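Side-chain contacts in suppressor of fused homolog (Drosophila melanogaster, PDB 6LPH), which probably binds transcription factors and nuclear localization sequences, sequestering such partners, and is represented here by its N-terminal part: residues 71-76 with 179-184; 86-91 with 142-147; 217-222 with 238-243. All coordinates share one frame; numbering follows the deposited sequence.

Contact 1. Residues 71-76 with 179-184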
loop_
_atom_site.group_PDB
_atom_site.type_symbol
_atom_site.label_atom_id
_atom_site.label_comp_id
_atom_site.label_asym_id
_atom_site.label_seq_id
_atom_site.Cartn_x
_atom_site.Cartn_y
_atom_site.Cartn_z
ATOM N N HIS A 71 -8.492 10.138 1.746
ATOM C CA HIS A 71 -7.338 9.527 1.116
ATOM C C HIS A 71 -7.729 8.392 0.207
ATOM O O HIS A 71 -8.900 7.962 0.172
ATOM C CB HIS A 71 -6.328 9.088 2.175
ATOM C CG HIS A 71 -6.810 7.961 3.085
ATOM N ND1 HIS A 71 -7.494 8.185 4.243
ATOM C CD2 HIS A 71 -6.604 6.592 3.016
ATOM C CE1 HIS A 71 -7.741 7.011 4.855
ATOM N NE2 HIS A 71 -7.215 6.031 4.094
ATOM N N TRP A 72 -6.737 7.925 -0.550
ATOM C CA TRP A 72 -6.858 6.760 -1.398
ATOM C C TRP A 72 -6.270 5.564 -0.685
ATOM O O TRP A 72 -5.182 5.672 -0.118
ATOM C CB TRP A 72 -6.056 7.019 -2.649
ATOM C CG TRP A 72 -6.462 8.259 -3.416
ATOM C CD1 TRP A 72 -5.705 9.410 -3.654
ATOM C CD2 TRP A 72 -7.720 8.485 -4.100
ATOM N NE1 TRP A 72 -6.408 10.315 -4.444
ATOM C CE2 TRP A 72 -7.621 9.821 -4.735
ATOM C CE3 TRP A 72 -8.879 7.758 -4.255
ATOM C CZ2 TRP A 72 -8.661 10.358 -5.462
ATOM C CZ3 TRP A 72 -9.929 8.331 -5.000
ATOM C CH2 TRP A 72 -9.810 9.580 -5.590
ATOM N N HIS A 73 -6.960 4.417 -0.696
ATOM C CA HIS A 73 -6.502 3.204 0.049
ATOM C C HIS A 73 -6.241 2.091 -0.966
ATOM O O HIS A 73 -7.151 1.721 -1.749
ATOM C CB HIS A 73 -7.576 2.814 1.037
ATOM C CG HIS A 73 -7.215 1.683 1.982
ATOM N ND1 HIS A 73 -8.170 1.001 2.663
ATOM C CD2 HIS A 73 -5.992 1.134 2.370
ATOM C CE1 HIS A 73 -7.600 0.063 3.457
ATOM N NE2 HIS A 73 -6.268 0.147 3.305
ATOM N N TYR A 74 -4.997 1.617 -1.014
ATOM C CA TYR A 74 -4.584 0.593 -1.972
ATOM C C TYR A 74 -4.394 -0.743 -1.264
ATOM O O TYR A 74 -3.817 -0.762 -0.182
ATOM C CB TYR A 74 -3.240 0.985 -2.573
ATOM C CG TYR A 74 -3.359 2.306 -3.322
ATOM C CD1 TYR A 74 -3.292 3.521 -2.644
ATOM C CD2 TYR A 74 -3.605 2.317 -4.687
ATOM C CE1 TYR A 74 -3.389 4.759 -3.358
ATOM C CE2 TYR A 74 -3.689 3.549 -5.413
ATOM C CZ TYR A 74 -3.607 4.756 -4.710
ATOM O OH TYR A 74 -3.734 5.965 -5.368
ATOM N N ILE A 75 -4.872 -1.837 -1.871
ATOM C CA ILE A 75 -4.706 -3.213 -1.259
ATOM C C ILE A 75 -4.227 -4.202 -2.320
ATOM O O ILE A 75 -4.845 -4.302 -3.385
ATOM C CB ILE A 75 -5.980 -3.732 -0.561
ATOM C CG1 ILE A 75 -6.491 -2.724 0.468
ATOM C CG2 ILE A 75 -5.697 -5.095 0.146
ATOM C CD1 ILE A 75 -7.607 -1.856 -0.051
ATOM N N SER A 76 -3.112 -4.907 -2.051
ATOM C CA SER A 76 -2.527 -5.843 -3.032
ATOM C C SER A 76 -3.112 -7.234 -2.908
ATOM O O SER A 76 -3.609 -7.629 -1.830
ATOM C CB SER A 76 -0.996 -5.968 -2.830
ATOM O OG SER A 76 -0.680 -6.798 -1.685
ATOM N N PRO A 179 -4.966 -0.281 10.089
ATOM C CA PRO A 179 -5.906 -0.052 11.193
ATOM C C PRO A 179 -7.330 -0.573 10.910
ATOM O O PRO A 179 -8.035 -0.966 11.837
ATOM C CB PRO A 179 -5.910 1.488 11.340
ATOM C CG PRO A 179 -5.518 1.999 9.991
ATOM C CD PRO A 179 -4.565 0.978 9.421
ATOM N N GLN A 180 -7.744 -0.557 9.646
ATOM C CA GLN A 180 -9.072 -1.041 9.230
ATOM C C GLN A 180 -9.060 -2.535 8.997
ATOM O O GLN A 180 -9.989 -3.257 9.395
ATOM C CB GLN A 180 -9.414 -0.442 7.869
ATOM C CG GLN A 180 -10.526 0.517 7.899
ATOM C CD GLN A 180 -10.718 1.174 6.567
ATOM O OE1 GLN A 180 -9.780 1.274 5.753
ATOM N NE2 GLN A 180 -11.942 1.631 6.321
ATOM N N LEU A 181 -8.029 -2.998 8.298
ATOM C CA LEU A 181 -8.062 -4.376 7.785
ATOM C C LEU A 181 -7.538 -5.388 8.782
ATOM O O LEU A 181 -7.990 -6.526 8.785
ATOM C CB LEU A 181 -7.333 -4.509 6.454
ATOM C CG LEU A 181 -7.842 -3.574 5.349
ATOM C CD1 LEU A 181 -7.126 -3.870 4.046
ATOM C CD2 LEU A 181 -9.348 -3.694 5.200
ATOM N N GLY A 182 -6.577 -4.963 9.604
ATOM C CA GLY A 182 -5.998 -5.835 10.624
ATOM C C GLY A 182 -5.411 -7.124 10.052
ATOM O O GLY A 182 -4.672 -7.112 9.074
ATOM N N CYS A 183 -5.748 -8.253 10.664
ATOM C CA CYS A 183 -5.186 -9.525 10.237
ATOM C C CYS A 183 -6.361 -10.493 10.186
ATOM O O CYS A 183 -7.231 -10.427 11.038
ATOM C CB CYS A 183 -4.119 -9.995 11.242
ATOM S SG CYS A 183 -2.787 -8.786 11.574
ATOM N N ILE A 184 -6.410 -11.357 9.177
ATOM C CA ILE A 184 -7.538 -12.276 9.033
ATOM C C ILE A 184 -7.069 -13.710 8.782
ATOM O O ILE A 184 -5.921 -13.945 8.345
ATOM C CB ILE A 184 -8.482 -11.882 7.880
ATOM C CG1 ILE A 184 -7.786 -12.071 6.507
ATOM C CG2 ILE A 184 -8.987 -10.433 8.030
ATOM C CD1 ILE A 184 -8.687 -11.761 5.318
#
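Gln180 and Leu181 reach across to His73 and Ile75 from an irregular break in strand 172-186 of the seven-stranded mixed sheet. Strand 71-77 is not a neighbour of that strand: 97-109 and 189-199 run between them, and the contact bridges the gap through side chains alone. Gln180 comes first, its chain extended beyond CG. Its amide slides past the imidazole of His73 in the opposite direction, the two planes 26° apart, with OE1 3.4 Å from His73 CE1. His73 ND1 is hardly farther from OE1, yet the angle is too poor for a bond. Each group takes its polar partner elsewhere: Gln180 OE1 is bonded to Arg107, which also holds His71, while His73 ND1 pairs with Tyr29 and its NE2 with Asp178. With both nitrogens engaged, the rotation of the ring is probably fixed. Its CG stands anti to the backbone N (chi1 -174°), which places the imidazole beside Gln180 and Leu181. An alanine at His73 would strip away the imidazole and is likely to leave the Tyr29 hydroxyl and Asp178 without this mate and open a gap beside Leu181. Leu181 follows, and its side chain meets His73 from the opposite direction. CD1 does most of the touching, 4.0 Å from His73 CE1, and CG lies close behind. Leu25 and Val28 of helix 16-28 also pack on this leucine, so its isobutyl group lies in the buried layer between helix and sheet. Beyond the imidazole the same methyl, Leu181 CD1, lies 3.8 Å from Ile75 CG1, the two side chains crossing obliquely. Ile75 then continues past this point to put CD1 3.9 Å above the plane of the His73 ring, over its centre.

Contact 2. Residues 86-91 with 142-147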
loop_
_atom_site.group_PDB
_atom_site.type_symbol
_atom_site.label_atom_id
_atom_site.label_comp_id
_atom_site.label_asym_id
_atom_site.label_seq_id
_atom_site.Cartn_x
_atom_site.Cartn_y
_atom_site.Cartn_z
ATOM N N GLU A 86 -0.613 -23.967 -5.371
ATOM C CA GLU A 86 0.846 -23.912 -5.465
ATOM C C GLU A 86 1.324 -23.326 -6.792
ATOM O O GLU A 86 2.487 -23.530 -7.194
ATOM C CB GLU A 86 1.505 -25.282 -5.175
ATOM C CG GLU A 86 1.187 -25.848 -3.796
ATOM C CD GLU A 86 2.011 -27.076 -3.422
ATOM O OE1 GLU A 86 2.840 -26.992 -2.476
ATOM O OE2 GLU A 86 1.830 -28.139 -4.055
ATOM N N ARG A 87 0.442 -22.605 -7.484
ATOM C CA ARG A 87 0.879 -21.951 -8.727
ATOM C C ARG A 87 1.952 -20.873 -8.458
ATOM O O ARG A 87 2.797 -20.603 -9.302
ATOM C CB ARG A 87 -0.305 -21.376 -9.496
ATOM C CG ARG A 87 -0.975 -20.192 -8.837
ATOM C CD ARG A 87 -2.139 -19.759 -9.695
ATOM N NE ARG A 87 -3.249 -20.712 -9.601
ATOM C CZ ARG A 87 -4.365 -20.613 -10.323
ATOM N NH1 ARG A 87 -4.531 -19.619 -11.202
ATOM N NH2 ARG A 87 -5.308 -21.523 -10.190
ATOM N N VAL A 88 1.900 -20.261 -7.280
ATOM C CA VAL A 88 2.941 -19.325 -6.840
ATOM C C VAL A 88 3.596 -19.782 -5.527
ATOM O O VAL A 88 4.830 -19.784 -5.402
ATOM C CB VAL A 88 2.380 -17.890 -6.652
ATOM C CG1 VAL A 88 3.427 -17.005 -5.961
ATOM C CG2 VAL A 88 1.957 -17.264 -7.992
ATOM N N HIS A 89 2.769 -20.196 -4.567
ATOM C CA HIS A 89 3.197 -20.397 -3.193
ATOM C C HIS A 89 3.154 -21.842 -2.843
ATOM O O HIS A 89 2.112 -22.477 -2.922
ATOM C CB HIS A 89 2.306 -19.597 -2.228
ATOM C CG HIS A 89 2.433 -18.091 -2.372
ATOM N ND1 HIS A 89 3.518 -17.404 -1.932
ATOM C CD2 HIS A 89 1.570 -17.145 -2.938
ATOM C CE1 HIS A 89 3.357 -16.087 -2.203
ATOM N NE2 HIS A 89 2.164 -15.929 -2.818
ATOM N N LEU A 90 4.306 -22.385 -2.470
ATOM C CA LEU A 90 4.420 -23.797 -2.131
ATOM C C LEU A 90 3.801 -23.995 -0.759
ATOM O O LEU A 90 3.993 -23.178 0.129
ATOM C CB LEU A 90 5.890 -24.236 -2.157
ATOM C CG LEU A 90 6.621 -24.125 -3.510
ATOM C CD1 LEU A 90 8.084 -24.539 -3.365
ATOM C CD2 LEU A 90 5.948 -24.893 -4.654
ATOM N N ARG A 91 3.026 -25.049 -0.579
ATOM C CA ARG A 91 2.377 -25.265 0.706
ATOM C C ARG A 91 3.124 -26.282 1.553
ATOM O O ARG A 91 3.257 -27.441 1.177
ATOM C CB ARG A 91 0.940 -25.693 0.505
ATOM C CG ARG A 91 0.121 -24.738 -0.346
ATOM C CD ARG A 91 -1.350 -24.919 -0.025
ATOM N NE ARG A 91 -1.507 -24.705 1.406
ATOM C CZ ARG A 91 -2.538 -24.092 1.971
ATOM N NH1 ARG A 91 -2.553 -23.906 3.287
ATOM N NH2 ARG A 91 -3.535 -23.628 1.214
ATOM N N TYR A 142 10.642 -7.226 -4.206
ATOM C CA TYR A 142 11.696 -7.191 -3.216
ATOM C C TYR A 142 11.472 -8.365 -2.223
ATOM O O TYR A 142 12.388 -9.164 -1.967
ATOM C CB TYR A 142 11.671 -5.816 -2.522
ATOM C CG TYR A 142 12.541 -5.725 -1.297
ATOM C CD1 TYR A 142 13.916 -5.979 -1.378
ATOM C CD2 TYR A 142 12.005 -5.382 -0.061
ATOM C CE1 TYR A 142 14.728 -5.881 -0.259
ATOM C CE2 TYR A 142 12.818 -5.280 1.075
ATOM C CZ TYR A 142 14.169 -5.539 0.960
ATOM O OH TYR A 142 14.986 -5.452 2.058
ATOM N N CYS A 143 10.241 -8.499 -1.730
ATOM C CA CYS A 143 9.907 -9.599 -0.812
ATOM C C CYS A 143 10.093 -10.995 -1.436
ATOM O O CYS A 143 10.659 -11.893 -0.789
ATOM C CB CYS A 143 8.481 -9.438 -0.261
ATOM S SG CYS A 143 8.349 -8.008 0.824
ATOM N N PHE A 144 9.637 -11.180 -2.682
ATOM C CA PHE A 144 9.808 -12.476 -3.376
ATOM C C PHE A 144 11.286 -12.794 -3.568
ATOM O O PHE A 144 11.738 -13.915 -3.328
ATOM C CB PHE A 144 9.100 -12.500 -4.748
ATOM C CG PHE A 144 7.627 -12.851 -4.698
ATOM C CD1 PHE A 144 6.842 -12.527 -3.612
ATOM C CD2 PHE A 144 7.015 -13.490 -5.787
ATOM C CE1 PHE A 144 5.479 -12.846 -3.583
ATOM C CE2 PHE A 144 5.658 -13.797 -5.765
ATOM C CZ PHE A 144 4.884 -13.482 -4.652
ATOM N N GLN A 145 12.047 -11.798 -3.998
ATOM C CA GLN A 145 13.433 -12.031 -4.359
ATOM C C GLN A 145 14.337 -12.236 -3.161
ATOM O O GLN A 145 15.286 -13.021 -3.239
ATOM C CB GLN A 145 13.936 -10.928 -5.279
ATOM C CG GLN A 145 13.312 -11.070 -6.667
ATOM C CD GLN A 145 13.457 -9.845 -7.553
ATOM O OE1 GLN A 145 14.006 -8.818 -7.143
ATOM N NE2 GLN A 145 12.952 -9.948 -8.780
ATOM N N THR A 146 14.049 -11.577 -2.042
ATOM C CA THR A 146 14.863 -11.827 -0.852
ATOM C C THR A 146 14.294 -12.935 0.062
ATOM O O THR A 146 15.029 -13.522 0.864
ATOM C CB THR A 146 15.116 -10.544 -0.030
ATOM O OG1 THR A 146 13.871 -10.069 0.476
ATOM C CG2 THR A 146 15.772 -9.435 -0.879
ATOM N N GLY A 147 12.995 -13.211 -0.048
ATOM C CA GLY A 147 12.355 -14.207 0.810
ATOM C C GLY A 147 11.977 -13.710 2.200
ATOM O O GLY A 147 11.375 -14.456 2.964
#
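Val88 sends CG1 to Phe144 by setting it anti to the backbone N (chi1 170°), whereas His89 and Phe144 both carry CG beside their own backbone N, His89 with chi1 -66°. Phe144 CZ comes to 3.9 Å from His89 CE1 in an oblique approach, the two ring planes standing 81° apart. Val88 CG1 fills the angle between them: it is 3.9 Å from Phe144 CE2, and it also sits 3.5 Å above the plane of the His89 ring, offset toward the rim. His89 NE2 bonds to the carbonyl O of Gly78, which limits rotation of the imidazole, and Tyr44 meets the Phe144 ring edge-to-face. The loop has a clasp of its own, a nearly straight bond of 2.7 Å from Arg91 N to the anti lone pair of Glu86 OE1. In the helix, Tyr142 O, already bonded to Thr146 N, also accepts from Thr146 OG1, which lies above the carbonyl plane. The whole is a surface contact of the SUFU domain, in which the loop joining antiparallel neighbours 71-77 and 97-109 packs on the C-terminal end of helix 131-146.

Contact 3. Residues 217-222 with 238-243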
loop_
_atom_site.group_PDB
_atom_site.type_symbol
_atom_site.label_atom_id
_atom_site.label_comp_id
_atom_site.label_asym_id
_atom_site.label_seq_id
_atom_site.Cartn_x
_atom_site.Cartn_y
_atom_site.Cartn_z
ATOM N N ASN A 217 4.330 5.349 16.339
ATOM C CA ASN A 217 3.520 5.892 17.413
ATOM C C ASN A 217 3.606 7.402 17.457
ATOM O O ASN A 217 2.576 8.068 17.690
ATOM C CB ASN A 217 3.932 5.326 18.768
ATOM C CG ASN A 217 3.305 3.974 19.057
ATOM O OD1 ASN A 217 2.275 3.613 18.476
ATOM N ND2 ASN A 217 3.923 3.212 19.968
ATOM N N PHE A 218 4.814 7.937 17.217
ATOM C CA PHE A 218 5.013 9.398 17.126
ATOM C C PHE A 218 4.193 9.991 15.983
ATOM O O PHE A 218 3.507 10.999 16.169
ATOM C CB PHE A 218 6.488 9.765 16.883
ATOM C CG PHE A 218 7.398 9.536 18.060
ATOM C CD1 PHE A 218 6.909 9.525 19.381
ATOM C CD2 PHE A 218 8.779 9.362 17.845
ATOM C CE1 PHE A 218 7.776 9.328 20.459
ATOM C CE2 PHE A 218 9.650 9.177 18.920
ATOM C CZ PHE A 218 9.143 9.145 20.222
ATOM N N LEU A 219 4.283 9.366 14.802
ATOM C CA LEU A 219 3.558 9.809 13.596
ATOM C C LEU A 219 2.037 9.854 13.758
ATOM O O LEU A 219 1.371 10.737 13.207
ATOM C CB LEU A 219 3.934 8.929 12.393
ATOM C CG LEU A 219 5.406 8.956 11.932
ATOM C CD1 LEU A 219 5.679 7.833 10.935
ATOM C CD2 LEU A 219 5.754 10.299 11.304
ATOM N N ARG A 220 1.503 8.917 14.538
ATOM C CA ARG A 220 0.059 8.790 14.737
ATOM C C ARG A 220 -0.557 9.914 15.545
ATOM O O ARG A 220 -1.788 10.054 15.555
ATOM C CB ARG A 220 -0.281 7.492 15.482
ATOM C CG ARG A 220 -0.302 6.230 14.663
ATOM C CD ARG A 220 -0.631 5.029 15.569
ATOM N NE ARG A 220 -0.526 3.750 14.838
ATOM C CZ ARG A 220 0.407 2.804 15.034
ATOM N NH1 ARG A 220 1.370 2.947 15.942
ATOM N NH2 ARG A 220 0.400 1.698 14.296
ATOM N N GLN A 221 0.291 10.686 16.223
ATOM C CA GLN A 221 -0.124 11.640 17.261
ATOM C C GLN A 221 -0.720 12.921 16.701
ATOM O O GLN A 221 -1.430 13.626 17.396
ATOM C CB GLN A 221 1.107 12.044 18.072
ATOM C CG GLN A 221 0.968 11.890 19.556
ATOM C CD GLN A 221 1.263 10.477 19.995
ATOM O OE1 GLN A 221 2.324 10.203 20.561
ATOM N NE2 GLN A 221 0.335 9.567 19.728
ATOM N N ASP A 222 -0.380 13.256 15.462
ATOM C CA ASP A 222 -0.883 14.472 14.861
ATOM C C ASP A 222 -1.325 14.212 13.440
ATOM O O ASP A 222 -0.732 13.385 12.753
ATOM C CB ASP A 222 0.196 15.559 14.879
ATOM C CG ASP A 222 -0.389 16.950 14.659
ATOM O OD1 ASP A 222 -0.654 17.659 15.659
ATOM O OD2 ASP A 222 -0.629 17.320 13.488
ATOM N N MET A 238 7.946 18.578 6.757
ATOM C CA MET A 238 8.766 18.485 7.969
ATOM C C MET A 238 8.567 17.126 8.611
ATOM O O MET A 238 7.460 16.590 8.556
ATOM C CB MET A 238 8.393 19.597 8.961
ATOM C CG MET A 238 8.993 20.963 8.604
ATOM S SD MET A 238 8.434 22.342 9.626
ATOM C CE MET A 238 9.281 22.018 11.169
ATOM N N SER A 239 9.635 16.571 9.200
ATOM C CA SER A 239 9.550 15.284 9.881
ATOM C C SER A 239 8.937 15.483 11.234
ATOM O O SER A 239 8.835 16.616 11.740
ATOM C CB SER A 239 10.926 14.642 10.057
ATOM O OG SER A 239 11.675 15.330 11.041
ATOM N N VAL A 240 8.574 14.366 11.856
ATOM C CA VAL A 240 7.972 14.408 13.177
ATOM C C VAL A 240 8.935 15.025 14.196
ATOM O O VAL A 240 8.515 15.736 15.118
ATOM C CB VAL A 240 7.505 12.997 13.616
ATOM C CG1 VAL A 240 8.701 12.079 13.911
ATOM C CG2 VAL A 240 6.546 13.098 14.795
ATOM N N PHE A 241 10.230 14.748 14.027
ATOM C CA PHE A 241 11.237 15.266 14.934
ATOM C C PHE A 241 11.428 16.781 14.762
ATOM O O PHE A 241 11.803 17.468 15.716
ATOM C CB PHE A 241 12.569 14.514 14.728
ATOM C CG PHE A 241 12.458 13.029 14.939
ATOM C CD1 PHE A 241 12.623 12.143 13.869
ATOM C CD2 PHE A 241 12.142 12.518 16.193
ATOM C CE1 PHE A 241 12.490 10.777 14.056
ATOM C CE2 PHE A 241 12.009 11.151 16.388
ATOM C CZ PHE A 241 12.182 10.276 15.319
ATOM N N GLU A 242 11.208 17.290 13.549
ATOM C CA GLU A 242 11.201 18.749 13.302
ATOM C C GLU A 242 9.939 19.377 13.887
ATOM O O GLU A 242 10.008 20.443 14.497
ATOM C CB GLU A 242 11.254 19.092 11.807
ATOM C CG GLU A 242 12.563 18.807 11.112
ATOM C CD GLU A 242 12.463 19.010 9.613
ATOM O OE1 GLU A 242 12.057 18.068 8.896
ATOM O OE2 GLU A 242 12.799 20.118 9.145
ATOM N N LEU A 243 8.790 18.733 13.705
ATOM C CA LEU A 243 7.517 19.324 14.165
ATOM C C LEU A 243 7.360 19.273 15.682
ATOM O O LEU A 243 6.820 20.210 16.296
ATOM C CB LEU A 243 6.304 18.660 13.484
ATOM C CG LEU A 243 6.145 18.932 11.974
ATOM C CD1 LEU A 243 5.205 17.931 11.306
ATOM C CD2 LEU A 243 5.724 20.365 11.664
#
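Phe241 and Phe218 bring their rings together at about a right angle between the side chains, Phe241 CE2 lying 4.0 Å from Phe218 CD2 and equally near Phe218 CE2, an oblique approach. One face of the Phe241 ring is taken by its own neighbour, Val240 CG1, 3.8 Å above the plane and over the centre; Trp210 lies against the Phe218 ring with its plane tilted about 20°. The guanidinium of Arg220 has Asn217 CG at its edge, in plane. Val240 lies between Phe218 and Leu219. Its CG2, anti to the backbone N, reaches 3.9 Å from Phe218 CB, and Leu219 CD2 comes 4.0 Å from Val240 CB, crossing at about a right angle. Helix 240-243 starts with a capping box: Ser239 OG accepts from Glu242 N at 3.2 Å, and Ser239 N donates in return to Glu242 OE1 at 2.9 Å, meeting it from above the carboxylate plane. This secures the N-terminal end of the short helix. In the other segment a type I turn runs from Leu219 to Asp222. Asp202, near the beginning of helix 201-219, adds a polar link to the side-chain contacts, bonding through OD2 to Ser239 OG.

How the contacts relate
From the N terminus, the chain enters contact 1 on strand 71-77, and the loop it opens closes only at residues 179-184, after 102 intervening residues. Contact 2 is nested inside: 86-91, following that strand, is met by the end of helix 131-146. Contact 3 comes later in series, closing a loop of 15 residues without helix or strand between segments 217-222 and 238-243. No two of the contacts touch. Contact 1 sits near the chain's centre and bridges two intervening strands of the sheet, while contacts 2 and 3 lie on opposite sides of that centre, about 35 Å apart between centres, tying a loop to a helix and one helix to another.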